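Local coordinates for putative major capsid protein (Cafeteriavirus-dependent mavirus, PDB 6G44), which probably builds the capsid shell of this virophage, three copies of a double jelly-roll chain assembling into a capsomer, at residues Gln95-Ile107 with Glu138-Glu150. Residues are numbered along the deposited sequence; the frame is centred on the assembly and turned at random.
With GOL (glycerol), chain B.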
loop_
_atom_site.group_PDB
_atom_site.type_symbol
_atom_site.label_atom_id
_atom_site.label_comp_id
_atom_site.label_asym_id
_atom_site.label_seq_id
_atom_site.Cartn_x
_atom_site.Cartn_y
_atom_site.Cartn_z
ATOM N N GLN C 95 -18.405 12.831 -12.175
ATOM C CA GLN C 95 -18.756 14.030 -11.416
ATOM C C GLN C 95 -19.735 13.835 -10.255
ATOM O O GLN C 95 -19.898 14.764 -9.461
ATOM C CB GLN C 95 -19.329 15.078 -12.377
ATOM C CG GLN C 95 -18.221 15.693 -13.208
ATOM C CD GLN C 95 -18.711 16.622 -14.294
ATOM O OE1 GLN C 95 -19.657 16.299 -15.011
ATOM N NE2 GLN C 95 -18.040 17.773 -14.436
ATOM N N ILE C 96 -20.329 12.656 -10.100
ATOM C CA ILE C 96 -21.339 12.402 -9.072
ATOM C C ILE C 96 -20.896 11.236 -8.199
ATOM O O ILE C 96 -20.430 10.205 -8.712
ATOM C CB ILE C 96 -22.712 12.015 -9.701
ATOM C CG1 ILE C 96 -23.199 13.075 -10.691
ATOM C CG2 ILE C 96 -23.767 11.785 -8.623
ATOM C CD1 ILE C 96 -23.425 14.444 -10.090
ATOM N N GLY C 97 -21.068 11.383 -6.904
ATOM C CA GLY C 97 -20.842 10.292 -5.979
ATOM C C GLY C 97 -21.381 10.616 -4.630
ATOM O O GLY C 97 -22.334 11.408 -4.486
ATOM N N LEU C 98 -20.754 10.045 -3.606
ATOM C CA LEU C 98 -21.117 10.293 -2.229
ATOM C C LEU C 98 -19.984 10.950 -1.447
ATOM O O LEU C 98 -18.801 10.766 -1.783
ATOM C CB LEU C 98 -21.559 8.994 -1.540
ATOM C CG LEU C 98 -22.732 8.256 -2.175
ATOM C CD1 LEU C 98 -23.000 6.934 -1.488
ATOM C CD2 LEU C 98 -24.001 9.098 -2.192
ATOM N N LYS C 99 -20.352 11.708 -0.418
ATOM C CA LYS C 99 -19.379 12.263 0.528
ATOM C C LYS C 99 -18.751 11.140 1.343
ATOM O O LYS C 99 -19.268 10.016 1.355
ATOM C CB LYS C 99 -20.029 13.342 1.402
ATOM C CG LYS C 99 -20.440 14.566 0.582
ATOM C CD LYS C 99 -20.911 15.704 1.454
ATOM C CE LYS C 99 -21.266 16.929 0.634
ATOM N NZ LYS C 99 -21.637 18.053 1.517
ATOM N N SER C 100 -17.611 11.423 1.982
ATOM C CA SER C 100 -16.910 10.448 2.823
ATOM C C SER C 100 -17.794 9.987 3.990
ATOM O O SER C 100 -18.328 10.819 4.706
ATOM C CB SER C 100 -15.618 11.083 3.357
ATOM O OG SER C 100 -14.817 11.571 2.277
ATOM N N PHE C 101 -17.912 8.689 4.196
ATOM C CA PHE C 101 -18.660 8.121 5.344
ATOM C C PHE C 101 -20.092 8.672 5.396
ATOM O O PHE C 101 -20.497 9.279 6.391
ATOM C CB PHE C 101 -17.914 8.313 6.675
ATOM C CG PHE C 101 -16.475 7.895 6.580
ATOM C CD1 PHE C 101 -16.164 6.570 6.683
ATOM C CD2 PHE C 101 -15.476 8.808 6.279
ATOM C CE1 PHE C 101 -14.878 6.125 6.512
ATOM C CE2 PHE C 101 -14.167 8.366 6.084
ATOM C CZ PHE C 101 -13.875 7.024 6.198
ATOM N N PRO C 102 -20.825 8.464 4.305
ATOM C CA PRO C 102 -22.134 9.165 4.193
ATOM C C PRO C 102 -23.175 8.727 5.207
ATOM O O PRO C 102 -24.069 9.523 5.535
ATOM C CB PRO C 102 -22.581 8.845 2.772
ATOM C CG PRO C 102 -21.916 7.537 2.469
ATOM C CD PRO C 102 -20.562 7.623 3.125
ATOM N N VAL C 103 -23.088 7.505 5.705
ATOM C CA VAL C 103 -24.021 7.058 6.747
ATOM C C VAL C 103 -23.710 7.758 8.042
ATOM O O VAL C 103 -24.597 8.370 8.643
ATOM C CB VAL C 103 -24.065 5.535 6.897
ATOM C CG1 VAL C 103 -24.862 5.093 8.130
ATOM C CG2 VAL C 103 -24.601 4.911 5.622
ATOM N N ASN C 104 -22.470 7.701 8.518
ATOM C CA ASN C 104 -22.162 8.348 9.803
ATOM C C ASN C 104 -22.245 9.885 9.732
ATOM O O ASN C 104 -22.614 10.526 10.731
ATOM C CB ASN C 104 -20.830 7.837 10.365
ATOM C CG ASN C 104 -20.953 6.431 10.875
ATOM O OD1 ASN C 104 -21.464 6.210 11.968
ATOM N ND2 ASN C 104 -20.460 5.448 10.086
ATOM N N ARG C 105 -21.970 10.467 8.566
ATOM C CA ARG C 105 -22.169 11.913 8.362
ATOM C C ARG C 105 -23.612 12.345 8.572
ATOM O O ARG C 105 -23.863 13.509 8.896
ATOM C CB ARG C 105 -21.777 12.341 6.952
ATOM C CG ARG C 105 -20.303 12.606 6.745
ATOM C CD ARG C 105 -20.025 13.188 5.352
ATOM N NE ARG C 105 -20.818 14.365 5.012
ATOM C CZ ARG C 105 -20.468 15.642 5.235
ATOM N NH1 ARG C 105 -21.285 16.639 4.846
ATOM N NH2 ARG C 105 -19.319 15.940 5.842
ATOM N N SER C 106 -24.523 11.407 8.350
ATOM C CA SER C 106 -25.975 11.664 8.404
ATOM C C SER C 106 -26.566 11.433 9.795
ATOM O O SER C 106 -27.799 11.488 9.928
ATOM C CB SER C 106 -26.669 10.768 7.396
ATOM O OG SER C 106 -26.311 11.123 6.071
ATOM N N ILE C 107 -25.764 11.157 10.821
ATOM C CA ILE C 107 -26.300 10.846 12.144
ATOM C C ILE C 107 -25.634 11.739 13.186
ATOM O O ILE C 107 -24.564 11.433 13.700
ATOM C CB ILE C 107 -26.128 9.358 12.510
ATOM C CG1 ILE C 107 -26.710 8.414 11.466
ATOM C CG2 ILE C 107 -26.720 9.097 13.894
ATOM C CD1 ILE C 107 -26.207 6.975 11.565
ATOM N N GLU C 138 -8.642 0.009 7.894
ATOM C CA GLU C 138 -9.853 -0.086 8.704
ATOM C C GLU C 138 -10.942 0.825 8.141
ATOM O O GLU C 138 -12.110 0.450 8.122
ATOM C CB GLU C 138 -9.612 0.253 10.193
ATOM C CG GLU C 138 -9.063 -0.894 11.033
ATOM C CD GLU C 138 -10.062 -2.014 11.301
ATOM O OE1 GLU C 138 -9.577 -3.142 11.517
ATOM O OE2 GLU C 138 -11.313 -1.793 11.361
ATOM N N LEU C 139 -10.581 2.029 7.696
ATOM C CA LEU C 139 -11.585 2.943 7.164
ATOM C C LEU C 139 -12.311 2.345 5.962
ATOM O O LEU C 139 -13.522 2.551 5.801
ATOM C CB LEU C 139 -10.947 4.305 6.826
ATOM C CG LEU C 139 -10.514 5.157 8.017
ATOM C CD1 LEU C 139 -9.897 6.474 7.527
ATOM C CD2 LEU C 139 -11.606 5.437 9.027
ATOM N N ALA C 140 -11.609 1.605 5.102
ATOM C CA ALA C 140 -12.260 0.963 3.965
ATOM C C ALA C 140 -13.182 -0.169 4.380
ATOM O O ALA C 140 -14.109 -0.481 3.663
ATOM C CB ALA C 140 -11.224 0.468 2.934
ATOM N N LEU C 141 -12.915 -0.790 5.522
ATOM C CA LEU C 141 -13.846 -1.784 6.063
ATOM C C LEU C 141 -15.059 -1.112 6.709
ATOM O O LEU C 141 -16.127 -1.717 6.831
ATOM C CB LEU C 141 -13.169 -2.682 7.076
ATOM C CG LEU C 141 -12.031 -3.554 6.557
ATOM C CD1 LEU C 141 -11.423 -4.329 7.720
ATOM C CD2 LEU C 141 -12.511 -4.497 5.486
ATOM N N LEU C 142 -14.878 0.122 7.161
ATOM C CA LEU C 142 -15.941 0.901 7.798
ATOM C C LEU C 142 -16.985 1.349 6.774
ATOM O O LEU C 142 -18.201 1.179 6.985
ATOM C CB LEU C 142 -15.311 2.077 8.547
ATOM C CG LEU C 142 -16.075 2.769 9.678
ATOM C CD1 LEU C 142 -15.134 3.642 10.479
ATOM C CD2 LEU C 142 -17.216 3.615 9.141
ATOM N N SER C 143 -16.537 1.915 5.656
ATOM C CA SER C 143 -17.452 2.448 4.637
ATOM C C SER C 143 -16.898 2.188 3.250
ATOM O O SER C 143 -15.658 2.264 3.065
ATOM C CB SER C 143 -17.587 3.962 4.801
ATOM O OG SER C 143 -18.419 4.553 3.828
ATOM N N PRO C 144 -17.770 1.998 2.249
ATOM C CA PRO C 144 -17.335 1.961 0.845
ATOM C C PRO C 144 -16.816 3.319 0.376
ATOM O O PRO C 144 -16.139 3.401 -0.656
ATOM C CB PRO C 144 -18.599 1.548 0.064
ATOM C CG PRO C 144 -19.714 2.030 0.964
ATOM C CD PRO C 144 -19.232 1.811 2.374
ATOM N N CYS C 145 -17.147 4.389 1.086
ATOM C CA CYS C 145 -16.730 5.733 0.689
ATOM C C CYS C 145 -15.745 6.233 1.728
ATOM O O CYS C 145 -16.075 7.103 2.548
ATOM C CB CYS C 145 -17.962 6.633 0.635
ATOM S SG CYS C 145 -19.073 6.168 -0.711
ATOM N N SER C 146 -14.520 5.701 1.685
ATOM C CA SER C 146 -13.509 5.965 2.703
ATOM C C SER C 146 -12.455 6.986 2.312
ATOM O O SER C 146 -11.736 7.446 3.182
ATOM C CB SER C 146 -12.800 4.687 3.148
ATOM O OG SER C 146 -12.170 4.046 2.067
ATOM N N ASP C 147 -12.368 7.353 1.045
ATOM C CA ASP C 147 -11.407 8.362 0.613
ATOM C C ASP C 147 -11.798 9.712 1.197
ATOM O O ASP C 147 -12.993 10.076 1.131
ATOM C CB ASP C 147 -11.376 8.407 -0.914
ATOM C CG ASP C 147 -10.480 9.485 -1.454
ATOM O OD1 ASP C 147 -10.986 10.622 -1.641
ATOM O OD2 ASP C 147 -9.289 9.206 -1.712
ATOM N N VAL C 148 -10.820 10.440 1.748
ATOM C CA VAL C 148 -11.012 11.733 2.374
ATOM C C VAL C 148 -10.471 12.818 1.453
ATOM O O VAL C 148 -9.335 12.713 0.953
ATOM C CB VAL C 148 -10.337 11.752 3.763
ATOM C CG1 VAL C 148 -10.335 13.133 4.368
ATOM C CG2 VAL C 148 -10.997 10.754 4.709
ATOM N N ASP C 149 -11.255 13.875 1.254
ATOM C CA ASP C 149 -10.873 14.952 0.343
ATOM C C ASP C 149 -9.609 15.666 0.814
ATOM O O ASP C 149 -9.430 15.997 1.997
ATOM C CB ASP C 149 -11.955 16.027 0.280
ATOM C CG ASP C 149 -13.242 15.547 -0.353
ATOM O OD1 ASP C 149 -13.203 14.711 -1.246
ATOM O OD2 ASP C 149 -14.312 16.064 0.050
ATOM N N GLU C 150 -8.706 15.919 -0.140
ATOM C CA GLU C 150 -7.490 16.663 0.145
ATOM C C GLU C 150 -7.639 18.149 -0.076
ATOM O O GLU C 150 -6.950 18.929 0.588
ATOM C CB GLU C 150 -6.339 16.125 -0.710
ATOM C CG GLU C 150 -5.991 14.672 -0.410
ATOM C CD GLU C 150 -6.790 13.621 -1.173
ATOM O OE1 GLU C 150 -7.671 14.000 -1.989
ATOM O OE2 GLU C 150 -6.516 12.413 -0.943
HETATM C C1 GOL B . -14.237 14.748 3.669
HETATM O O1 GOL B . -13.849 14.031 2.502
HETATM C C2 GOL B . -15.442 15.687 3.412
HETATM O O2 GOL B . -15.060 16.802 2.561
HETATM C C3 GOL B . -16.727 14.919 2.996
HETATM O O3 GOL B . -16.690 14.198 1.749
#
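F101 and C145 meet through backbone and ring together, a worked example of how one aromatic residue can join two loops by its amide and still lay its ring against L139 and L142 near the end of a helix. The amide N of F101 donates to O of C145 at 2.9 Å, in the carbonyl plane, and the same oxygen lies 4.0 Å above the ring plane of F101, over its centre. With CG of F101 beside its own backbone N (chi1 -49°), the ring reaches into the turn where helix 136-142 ends. L139 O and V148 CG2 lie at its edge. CB of S143 comes obliquely to CD1 of F101 at 3.5 Å, and CD2 of L142, whose side chain runs about perpendicular to that of F101, adds a further apolar touch. S143 itself forms an ST turn, its OG accepting from N of C145; the same hydroxyl is hydrogen-bonded to OE1 of E204. C145 CB also packs on CD of P102 at 3.7 Å, and SG meets CB of L98.

Packing gives way to polar contacts around S100, which is partly exposed, as is D149. In the conformer described, one of two modelled for S100, its hydroxyl donates to O of D147 at 2.6 Å, tilted 15° from the carbonyl plane, and accepts from O1 of a glycerol, probably carried over from crystallisation. That glycerol bridges both segments: its O3 takes the N-H of S100, its O1 takes the N-H of D149 and its O2 donates to OD2 of D149 at 2.7 Å. The other carboxylate oxygen of D149 pairs with R176.

Among the neighbouring elements, I127 of helix 123-130 and E204 of strand 195-205 also touch F101, and strand 96-98 leads into the contact while pairing with strand 242-244.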